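Local coordinates for protein Pre-mRNA-processing-splicing factor 8 (Cryptococcus gattii serotype B, PDB 6MWY) that probably splices itself out of its Prp8 host protein, as a fungal intein whose chain folds into a Hint domain, at residues A[48-53]-A[204-209]; A[95-100]-A[176-181]. One frame throughout, in Å; residues are numbered along the deposited sequence.

Contact 1 of 2, residues A[48-53]-A[204-209]; sequences GTRLLR and LRHDYL
The guanidinium of R50 lies flat on one face of the H206 imidazole, their centres 3.5 Å apart and their planes 16° from parallel; beyond the opposite face, offset toward the rim, lies D207 CG, while R50 O meets the ring at the edge. In what is probably a Hint fold, this joins the short strand 50-52 to a type I turn, R205 to Y208, close to the C-terminal end. The R50 chain bends at chi2 and chi3 (47°), folding its charged end over the ring. Although NH2 of R50 stands over H206 ND1, the angle rules out a hydrogen bond: the pair is a stack, and the polar atoms bond elsewhere, R50 NE in a salt bridge to E58 and H206 NE2 to E99. A single backbone bridge, L51 with R205, carries two bonds, H206 N to R50 O (2.8 Å) and the straighter L52 N to L204 O (3.1 Å, 167°). L52 brings its branch in beside the turn, CG near R205 O, CD2 against H206 CA and CD1 against L204 CB. The turn is stiffened from within: D207 OD1 takes R205 NE, in the guanidinium plane, and L209 N from opposite faces of the carboxylate, the latter an Asx turn. L52 CD1 stands over the face of the Y208 ring, 3.7 Å from its centroid in a CH-pi contact.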
loop_
_atom_site.group_PDB
_atom_site.type_symbol
_atom_site.label_atom_id
_atom_site.label_comp_id
_atom_site.label_asym_id
_atom_site.label_seq_id
_atom_site.Cartn_x
_atom_site.Cartn_y
_atom_site.Cartn_z
ATOM N N GLY A 48 -11.467 0.326 5.644
ATOM C CA GLY A 48 -11.513 1.762 5.815
ATOM C C GLY A 48 -10.539 2.513 4.933
ATOM O O GLY A 48 -10.684 3.731 4.767
ATOM N N THR A 49 -9.553 1.820 4.369
ATOM C CA THR A 49 -8.617 2.448 3.447
ATOM C C THR A 49 -9.334 2.826 2.158
ATOM O O THR A 49 -10.058 2.014 1.576
ATOM C CB THR A 49 -7.460 1.496 3.150
ATOM O OG1 THR A 49 -6.913 1.014 4.383
ATOM C CG2 THR A 49 -6.373 2.201 2.354
ATOM N N ARG A 50 -9.138 4.062 1.714
ATOM C CA ARG A 50 -9.813 4.579 0.533
ATOM C C ARG A 50 -8.859 4.516 -0.654
ATOM O O ARG A 50 -7.738 5.032 -0.586
ATOM C CB ARG A 50 -10.307 6.006 0.780
ATOM C CG ARG A 50 -11.382 6.116 1.865
ATOM C CD ARG A 50 -11.097 7.259 2.830
ATOM N NE ARG A 50 -10.747 8.490 2.130
ATOM C CZ ARG A 50 -9.964 9.436 2.637
ATOM N NH1 ARG A 50 -9.444 9.288 3.849
ATOM N NH2 ARG A 50 -9.695 10.525 1.932
ATOM N N LEU A 51 -9.296 3.859 -1.725
ATOM C CA LEU A 51 -8.559 3.758 -2.975
ATOM C C LEU A 51 -9.249 4.600 -4.039
ATOM O O LEU A 51 -10.398 5.022 -3.884
ATOM C CB LEU A 51 -8.462 2.299 -3.435
ATOM C CG LEU A 51 -8.083 1.294 -2.346
ATOM C CD1 LEU A 51 -8.136 -0.129 -2.878
ATOM C CD2 LEU A 51 -6.708 1.615 -1.786
ATOM N N LEU A 52 -8.534 4.834 -5.136
ATOM C CA LEU A 52 -9.046 5.612 -6.256
ATOM C C LEU A 52 -9.608 4.675 -7.316
ATOM O O LEU A 52 -8.937 3.726 -7.730
ATOM C CB LEU A 52 -7.949 6.490 -6.859
ATOM C CG LEU A 52 -7.425 7.640 -6.002
ATOM C CD1 LEU A 52 -6.363 8.424 -6.753
ATOM C CD2 LEU A 52 -8.565 8.550 -5.594
ATOM N N ARG A 53 -10.840 4.938 -7.748
ATOM C CA ARG A 53 -11.387 4.189 -8.864
ATOM C C ARG A 53 -10.752 4.665 -10.169
ATOM O O ARG A 53 -9.941 5.595 -10.196
ATOM C CB ARG A 53 -12.907 4.335 -8.927
ATOM C CG ARG A 53 -13.616 4.062 -7.612
ATOM C CD ARG A 53 -15.109 4.325 -7.737
ATOM N NE ARG A 53 -15.877 3.101 -7.944
ATOM C CZ ARG A 53 -16.740 2.609 -7.062
ATOM N NH1 ARG A 53 -16.953 3.245 -5.918
ATOM N NH2 ARG A 53 -17.398 1.488 -7.328
ATOM N N LEU A 204 -3.553 2.949 -6.779
ATOM C CA LEU A 204 -3.395 4.221 -6.094
ATOM C C LEU A 204 -4.354 4.332 -4.918
ATOM O O LEU A 204 -5.544 4.023 -5.038
ATOM C CB LEU A 204 -3.620 5.391 -7.054
ATOM C CG LEU A 204 -2.586 5.571 -8.167
ATOM C CD1 LEU A 204 -2.833 6.867 -8.919
ATOM C CD2 LEU A 204 -1.179 5.545 -7.593
ATOM N N ARG A 205 -3.823 4.776 -3.782
ATOM C CA ARG A 205 -4.649 5.159 -2.650
ATOM C C ARG A 205 -5.297 6.518 -2.924
ATOM O O ARG A 205 -4.994 7.187 -3.914
ATOM C CB ARG A 205 -3.813 5.188 -1.368
ATOM C CG ARG A 205 -4.621 5.012 -0.089
ATOM C CD ARG A 205 -3.746 4.833 1.142
ATOM N NE ARG A 205 -2.853 5.965 1.376
ATOM C CZ ARG A 205 -2.183 6.161 2.508
ATOM N NH1 ARG A 205 -2.313 5.308 3.515
ATOM N NH2 ARG A 205 -1.388 7.213 2.638
ATOM N N HIS A 206 -6.209 6.924 -2.034
ATOM C CA HIS A 206 -6.913 8.188 -2.222
ATOM C C HIS A 206 -5.940 9.359 -2.282
ATOM O O HIS A 206 -6.176 10.332 -3.007
ATOM C CB HIS A 206 -7.935 8.392 -1.103
ATOM C CG HIS A 206 -7.323 8.638 0.242
ATOM N ND1 HIS A 206 -6.896 9.883 0.646
ATOM C CD2 HIS A 206 -7.063 7.796 1.270
ATOM C CE1 HIS A 206 -6.401 9.800 1.870
ATOM N NE2 HIS A 206 -6.491 8.546 2.270
ATOM N N ASP A 207 -4.840 9.283 -1.534
ATOM C CA ASP A 207 -3.806 10.307 -1.560
ATOM C C ASP A 207 -2.749 10.045 -2.628
ATOM O O ASP A 207 -1.654 10.614 -2.554
ATOM C CB ASP A 207 -3.148 10.424 -0.184
ATOM C CG ASP A 207 -2.622 9.098 0.329
ATOM O OD1 ASP A 207 -2.705 8.091 -0.403
ATOM O OD2 ASP A 207 -2.133 9.066 1.478
ATOM N N TYR A 208 -3.054 9.191 -3.605
ATOM C CA TYR A 208 -2.169 8.840 -4.714
ATOM C C TYR A 208 -0.934 8.069 -4.269
ATOM O O TYR A 208 0.039 7.975 -5.025
ATOM C CB TYR A 208 -1.757 10.077 -5.520
ATOM C CG TYR A 208 -2.858 10.597 -6.411
ATOM C CD1 TYR A 208 -3.861 11.413 -5.905
ATOM C CD2 TYR A 208 -2.902 10.258 -7.756
ATOM C CE1 TYR A 208 -4.876 11.882 -6.720
ATOM C CE2 TYR A 208 -3.911 10.722 -8.576
ATOM C CZ TYR A 208 -4.894 11.533 -8.054
ATOM O OH TYR A 208 -5.900 11.996 -8.873
ATOM N N LEU A 209 -0.947 7.503 -3.064
ATOM C CA LEU A 209 0.135 6.621 -2.651
ATOM C C LEU A 209 0.106 5.350 -3.491
ATOM O O LEU A 209 -0.953 4.745 -3.683
ATOM C CB LEU A 209 0.018 6.287 -1.163
ATOM C CG LEU A 209 1.008 5.267 -0.588
ATOM C CD1 LEU A 209 2.445 5.769 -0.665
ATOM C CD2 LEU A 209 0.640 4.914 0.845
#

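Contact 2 of 2, residues A[95-100]-A[176-181]; sequences ADELED and TLLHIM
Backbone pairing comes first: A95 lies against H179, its CA 3.6 Å from H179 O, and the register is set by A95 with I180, an antiparallel non-hydrogen-bonded pair (CA to CA 4.7 Å). This marks where strand 91-95 leaves its neighbour 176-185 within an antiparallel sheet. Past A95 the chain peels away as a loop, and side chains take over. Apolar contact has two sites. L98 and L178 meet at about a right angle, CD1 to CD1 at 3.6 Å, and the selenium of M181, a selenomethionine in the deposited model, rests on D96 CB. A bend at chi3 (-51°) brings M181 CE to 3.7 Å from both CA and N of D96. Polar groups are close without pairing. D96 OD1 lies 3.2 Å from H179 O, acceptor against acceptor, and D96 OD2 is 4.3 Å from H179 ND1, obliquely placed to the imidazole; a protonated H179 could offset some of the carboxylate charge, though its state is not known. No hydrogen bond or salt bridge joins the two segments; the sheet pairing is held next door, by the backbones of M181 and K94, and the loop itself meets the strand mainly through close van der Waals contact.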
loop_
_atom_site.group_PDB
_atom_site.type_symbol
_atom_site.label_atom_id
_atom_site.label_comp_id
_atom_site.label_asym_id
_atom_site.label_seq_id
_atom_site.Cartn_x
_atom_site.Cartn_y
_atom_site.Cartn_z
ATOM N N ALA A 95 4.105 7.219 8.184
ATOM C CA ALA A 95 4.867 8.134 7.352
ATOM C C ALA A 95 4.513 9.570 7.720
ATOM O O ALA A 95 3.492 9.840 8.357
ATOM C CB ALA A 95 4.590 7.883 5.868
ATOM N N ASP A 96 5.377 10.495 7.318
ATOM C CA ASP A 96 5.137 11.899 7.611
ATOM C C ASP A 96 4.062 12.464 6.685
ATOM O O ASP A 96 3.822 11.958 5.585
ATOM C CB ASP A 96 6.433 12.702 7.489
ATOM C CG ASP A 96 7.213 12.365 6.235
ATOM O OD1 ASP A 96 6.795 11.444 5.502
ATOM O OD2 ASP A 96 8.247 13.020 5.985
ATOM N N GLU A 97 3.399 13.520 7.165
ATOM C CA GLU A 97 2.320 14.202 6.454
ATOM C C GLU A 97 1.139 13.280 6.161
ATOM O O GLU A 97 0.019 13.534 6.618
ATOM C CB GLU A 97 2.831 14.814 5.146
ATOM C CG GLU A 97 3.928 15.847 5.320
ATOM C CD GLU A 97 5.225 15.421 4.667
ATOM O OE1 GLU A 97 5.414 14.203 4.466
ATOM O OE2 GLU A 97 6.051 16.301 4.345
ATOM N N LEU A 98 1.378 12.213 5.403
ATOM C CA LEU A 98 0.294 11.383 4.898
ATOM C C LEU A 98 -0.286 10.475 5.979
ATOM O O LEU A 98 0.351 10.187 6.998
ATOM C CB LEU A 98 0.775 10.535 3.723
ATOM C CG LEU A 98 0.723 11.212 2.355
ATOM C CD1 LEU A 98 0.913 10.172 1.265
ATOM C CD2 LEU A 98 -0.581 11.990 2.165
ATOM N N GLU A 99 -1.517 10.026 5.736
ATOM C CA GLU A 99 -2.192 9.105 6.640
ATOM C C GLU A 99 -1.440 7.780 6.695
ATOM O O GLU A 99 -0.821 7.361 5.712
ATOM C CB GLU A 99 -3.635 8.890 6.171
ATOM C CG GLU A 99 -4.410 7.797 6.881
ATOM C CD GLU A 99 -5.677 7.421 6.136
ATOM O OE1 GLU A 99 -5.937 8.018 5.069
ATOM O OE2 GLU A 99 -6.410 6.528 6.611
ATOM N N ASP A 100 -1.488 7.121 7.855
ATOM C CA ASP A 100 -0.745 5.880 8.046
ATOM C C ASP A 100 -1.193 4.817 7.055
ATOM O O ASP A 100 -2.283 4.918 6.479
ATOM C CB ASP A 100 -0.903 5.363 9.477
ATOM C CG ASP A 100 -0.297 6.294 10.504
ATOM O OD1 ASP A 100 0.396 7.253 10.103
ATOM O OD2 ASP A 100 -0.515 6.069 11.714
ATOM N N THR A 176 6.949 12.215 -5.917
ATOM C CA THR A 176 7.214 12.685 -4.566
ATOM C C THR A 176 7.656 11.516 -3.694
ATOM O O THR A 176 7.063 10.435 -3.742
ATOM C CB THR A 176 5.968 13.342 -3.967
ATOM O OG1 THR A 176 5.471 14.339 -4.868
ATOM C CG2 THR A 176 6.285 13.992 -2.625
ATOM N N LEU A 177 8.705 11.735 -2.905
ATOM C CA LEU A 177 9.209 10.736 -1.972
ATOM C C LEU A 177 8.753 11.070 -0.558
ATOM O O LEU A 177 8.612 12.243 -0.199
ATOM C CB LEU A 177 10.739 10.644 -2.023
ATOM C CG LEU A 177 11.354 9.868 -3.190
ATOM C CD1 LEU A 177 10.609 8.556 -3.403
ATOM C CD2 LEU A 177 11.373 10.703 -4.461
ATOM N N LEU A 178 8.524 10.029 0.240
ATOM C CA LEU A 178 8.005 10.154 1.595
ATOM C C LEU A 178 8.799 9.231 2.505
ATOM O O LEU A 178 8.966 8.048 2.193
ATOM C CB LEU A 178 6.517 9.786 1.650
ATOM C CG LEU A 178 5.620 10.443 0.603
ATOM C CD1 LEU A 178 4.373 9.610 0.356
ATOM C CD2 LEU A 178 5.252 11.849 1.041
ATOM N N HIS A 179 9.282 9.760 3.624
ATOM C CA HIS A 179 10.094 8.966 4.535
ATOM C C HIS A 179 9.213 8.095 5.421
ATOM O O HIS A 179 8.213 8.562 5.976
ATOM C CB HIS A 179 10.977 9.865 5.400
ATOM C CG HIS A 179 12.042 10.584 4.632
ATOM N ND1 HIS A 179 11.786 11.716 3.891
ATOM C CD2 HIS A 179 13.363 10.326 4.484
ATOM C CE1 HIS A 179 12.905 12.129 3.321
ATOM N NE2 HIS A 179 13.876 11.302 3.664
ATOM N N ILE A 180 9.588 6.825 5.541
ATOM C CA ILE A 180 8.962 5.918 6.496
ATOM C C ILE A 180 9.579 6.183 7.866
ATOM O O ILE A 180 10.778 5.972 8.068
ATOM C CB ILE A 180 9.147 4.452 6.077
ATOM C CG1 ILE A 180 8.531 4.209 4.699
ATOM C CG2 ILE A 180 8.550 3.514 7.118
ATOM C CD1 ILE A 180 8.798 2.821 4.149
HETATM N N MSE A 181 8.765 6.656 8.802
HETATM C CA MSE A 181 9.272 7.063 10.110
HETATM C C MSE A 181 9.029 6.011 11.185
HETATM O O MSE A 181 9.792 5.921 12.145
HETATM C CB MSE A 181 8.641 8.392 10.530
HETATM C CG MSE A 181 8.862 9.524 9.545
HETATM SE SE MSE A 181 8.278 11.247 10.244
HETATM C CE MSE A 181 6.477 10.758 10.817
#

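Overall arrangement
From the N terminus the chain reaches 48-53, runs on through the strands to the loop 95-100, comes back at 176-181 and meets its start again at 204-209. Contact 1 closes the long outer loop of 150 residues; contact 2 closes a shorter one of 75 nested inside it. The outer contact ties the small 50-52/58-60 sheet to the turn before strand 210-212, whereas the inner one joins the loop between strands 91-95 and 101-103 to strand 176-185 of the six-stranded sheet. Their centres lie 14 Å apart, and loop 95-100 bridges them: D100 O accepts from R205 NH1, and L98 packs against D207.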